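Local coordinates for protein type ii site-specific deoxyribonuclease (Klebsiella pneumoniae, PDB 6EKR) that probably cuts double-stranded DNA at a specific site as a type II restriction endonuclease of the PD-(D/E)xK nuclease class, at residues A[69-75]-A[108-113]. The protein carries 2 engineered substitutions. Sequence-based numbering, arbitrary orientation.
Sequences VRDDLFI and NKIIYT
With CG anti to its own N, chi1 -173°, Tyr-112 carries its ring away from helix 101-125 to the loop 69-75, while Thr-113, chi1 -65°, turns its hydroxyl toward the backbone of Phe-74 and Ile-75. The phenol oxygen accepts a nearly straight bond from the loop, Arg-70 N to Tyr-112 OH at 3.0 Å, and Leu-73 sits on one face of the ring in a CH-pi contact, CD2 3.9 Å from the centroid. One turn earlier, Asn-108 ND2, beside Leu-73 CD1, hydrogen-bonds to Cys-266 O. The case illustrates how side chains of a helix can hold an irregular segment by its main-chain N-H and C=O groups: here the connection from strand 64-65 to helix 78-91 packs against helix 101-125, and Arg-70 O receives both Leu-73 N and Phe-74 N in a tight turn. Lys-109, extended beyond CG, runs past Leu-73 O, and its NZ hydrogen-bonds to Asp-72 O at 2.7 Å, approaching tilted from the carbonyl plane. Thr-113 OG1 works both ways, taking Ile-75 N at 2.9 Å and donating to Lys-109 O one helical turn back, which fixes its rotation. Thr-113 CG2 lies over the rim of one Phe-74 face; Phe-59 meets that ring edge-to-face. Ile-75 CD1 touches Ile-110 CD1 at 3.8 Å, with phenylalanines of helix 78-91 packed against Ile-110.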
loop_
_atom_site.group_PDB
_atom_site.type_symbol
_atom_site.label_atom_id
_atom_site.label_comp_id
_atom_site.label_asym_id
_atom_site.label_seq_id
_atom_site.Cartn_x
_atom_site.Cartn_y
_atom_site.Cartn_z
ATOM N N VAL A 69 -4.048 -12.382 21.148
ATOM C CA VAL A 69 -5.494 -12.475 21.316
ATOM C C VAL A 69 -5.912 -11.860 22.650
ATOM O O VAL A 69 -5.423 -12.256 23.710
ATOM C CB VAL A 69 -5.964 -13.958 21.226
ATOM C CG1 VAL A 69 -7.239 -14.201 22.013
ATOM C CG2 VAL A 69 -6.163 -14.367 19.785
ATOM N N ARG A 70 -6.809 -10.882 22.588
ATOM C CA ARG A 70 -7.397 -10.329 23.795
ATOM C C ARG A 70 -8.279 -11.372 24.461
ATOM O O ARG A 70 -9.402 -11.621 24.022
ATOM C CB ARG A 70 -8.181 -9.044 23.511
ATOM C CG ARG A 70 -7.345 -7.787 23.631
ATOM C CD ARG A 70 -8.180 -6.544 23.458
ATOM N NE ARG A 70 -9.058 -6.320 24.600
ATOM C CZ ARG A 70 -9.977 -5.363 24.671
ATOM N NH1 ARG A 70 -10.166 -4.520 23.660
ATOM N NH2 ARG A 70 -10.716 -5.256 25.762
ATOM N N ASP A 71 -7.739 -11.978 25.516
ATOM C CA ASP A 71 -8.406 -13.026 26.286
ATOM C C ASP A 71 -9.737 -12.572 26.861
ATOM O O ASP A 71 -10.689 -13.352 26.966
ATOM C CB ASP A 71 -7.512 -13.463 27.431
ATOM C CG ASP A 71 -8.122 -14.579 28.236
ATOM O OD1 ASP A 71 -7.668 -15.725 28.060
ATOM O OD2 ASP A 71 -9.061 -14.324 29.027
ATOM N N ASP A 72 -9.788 -11.301 27.241
ATOM C CA ASP A 72 -10.999 -10.701 27.750
ATOM C C ASP A 72 -12.071 -10.558 26.668
ATOM O O ASP A 72 -13.189 -10.149 26.961
ATOM C CB ASP A 72 -10.671 -9.334 28.337
ATOM C CG ASP A 72 -10.549 -8.267 27.279
ATOM O OD1 ASP A 72 -9.461 -8.111 26.679
ATOM O OD2 ASP A 72 -11.558 -7.577 27.055
ATOM N N LEU A 73 -11.721 -10.893 25.424
ATOM C CA LEU A 73 -12.596 -10.680 24.267
ATOM C C LEU A 73 -12.929 -12.001 23.552
ATOM O O LEU A 73 -14.062 -12.219 23.111
ATOM C CB LEU A 73 -11.924 -9.691 23.306
ATOM C CG LEU A 73 -12.728 -8.536 22.690
ATOM C CD1 LEU A 73 -13.457 -7.689 23.740
ATOM C CD2 LEU A 73 -11.823 -7.656 21.823
ATOM N N PHE A 74 -11.937 -12.880 23.458
ATOM C CA PHE A 74 -12.083 -14.196 22.840
ATOM C C PHE A 74 -12.830 -15.114 23.792
ATOM O O PHE A 74 -12.471 -15.201 24.963
ATOM C CB PHE A 74 -10.688 -14.773 22.593
ATOM C CG PHE A 74 -10.633 -15.857 21.550
ATOM C CD1 PHE A 74 -10.112 -15.588 20.280
ATOM C CD2 PHE A 74 -11.059 -17.152 21.837
ATOM C CE1 PHE A 74 -10.036 -16.588 19.316
ATOM C CE2 PHE A 74 -10.990 -18.157 20.879
ATOM C CZ PHE A 74 -10.477 -17.876 19.624
ATOM N N ILE A 75 -13.851 -15.811 23.306
ATOM C CA ILE A 75 -14.572 -16.769 24.147
ATOM C C ILE A 75 -13.944 -18.159 24.029
ATOM O O ILE A 75 -14.207 -18.895 23.083
ATOM C CB ILE A 75 -16.095 -16.786 23.832
ATOM C CG1 ILE A 75 -16.701 -15.395 24.064
ATOM C CG2 ILE A 75 -16.819 -17.824 24.682
ATOM C CD1 ILE A 75 -18.054 -15.157 23.391
ATOM N N ASN A 108 -19.690 -7.781 19.628
ATOM C CA ASN A 108 -18.272 -7.542 19.486
ATOM C C ASN A 108 -17.460 -8.783 19.802
ATOM O O ASN A 108 -16.601 -9.173 19.020
ATOM C CB ASN A 108 -17.831 -6.391 20.374
ATOM C CG ASN A 108 -16.553 -5.758 19.897
ATOM O OD1 ASN A 108 -16.495 -5.232 18.789
ATOM N ND2 ASN A 108 -15.521 -5.789 20.733
ATOM N N LYS A 109 -17.748 -9.405 20.938
ATOM C CA LYS A 109 -17.005 -10.576 21.379
ATOM C C LYS A 109 -17.210 -11.775 20.456
ATOM O O LYS A 109 -16.281 -12.572 20.239
ATOM C CB LYS A 109 -17.383 -10.953 22.814
ATOM C CG LYS A 109 -16.645 -10.180 23.886
ATOM C CD LYS A 109 -16.783 -10.851 25.248
ATOM C CE LYS A 109 -16.193 -9.965 26.353
ATOM N NZ LYS A 109 -15.740 -10.713 27.578
ATOM N N ILE A 110 -18.431 -11.902 19.926
ATOM C CA ILE A 110 -18.766 -12.995 19.005
ATOM C C ILE A 110 -18.005 -12.793 17.690
ATOM O O ILE A 110 -17.287 -13.693 17.245
ATOM C CB ILE A 110 -20.314 -13.137 18.760
ATOM C CG1 ILE A 110 -21.051 -13.717 19.984
ATOM C CG2 ILE A 110 -20.612 -13.983 17.533
ATOM C CD1 ILE A 110 -20.537 -15.036 20.517
ATOM N N ILE A 111 -18.139 -11.612 17.084
ATOM C CA ILE A 111 -17.437 -11.341 15.840
ATOM C C ILE A 111 -15.943 -11.593 16.045
ATOM O O ILE A 111 -15.323 -12.307 15.261
ATOM C CB ILE A 111 -17.701 -9.913 15.325
ATOM C CG1 ILE A 111 -19.134 -9.795 14.824
ATOM C CG2 ILE A 111 -16.746 -9.551 14.199
ATOM C CD1 ILE A 111 -19.690 -8.381 14.887
ATOM N N TYR A 112 -15.385 -11.032 17.118
ATOM C CA TYR A 112 -13.962 -11.180 17.431
ATOM C C TYR A 112 -13.556 -12.645 17.442
ATOM O O TYR A 112 -12.626 -13.044 16.744
ATOM C CB TYR A 112 -13.620 -10.536 18.781
ATOM C CG TYR A 112 -12.136 -10.500 19.099
ATOM C CD1 TYR A 112 -11.301 -9.580 18.479
ATOM C CD2 TYR A 112 -11.575 -11.383 20.017
ATOM C CE1 TYR A 112 -9.941 -9.537 18.758
ATOM C CE2 TYR A 112 -10.209 -11.355 20.305
ATOM C CZ TYR A 112 -9.400 -10.420 19.666
ATOM O OH TYR A 112 -8.054 -10.351 19.936
ATOM N N THR A 113 -14.269 -13.433 18.236
ATOM C CA THR A 113 -13.986 -14.841 18.398
ATOM C C THR A 113 -14.104 -15.582 17.072
ATOM O O THR A 113 -13.227 -16.376 16.736
ATOM C CB THR A 113 -14.922 -15.444 19.471
ATOM O OG1 THR A 113 -14.625 -14.838 20.731
ATOM C CG2 THR A 113 -14.764 -16.957 19.595
#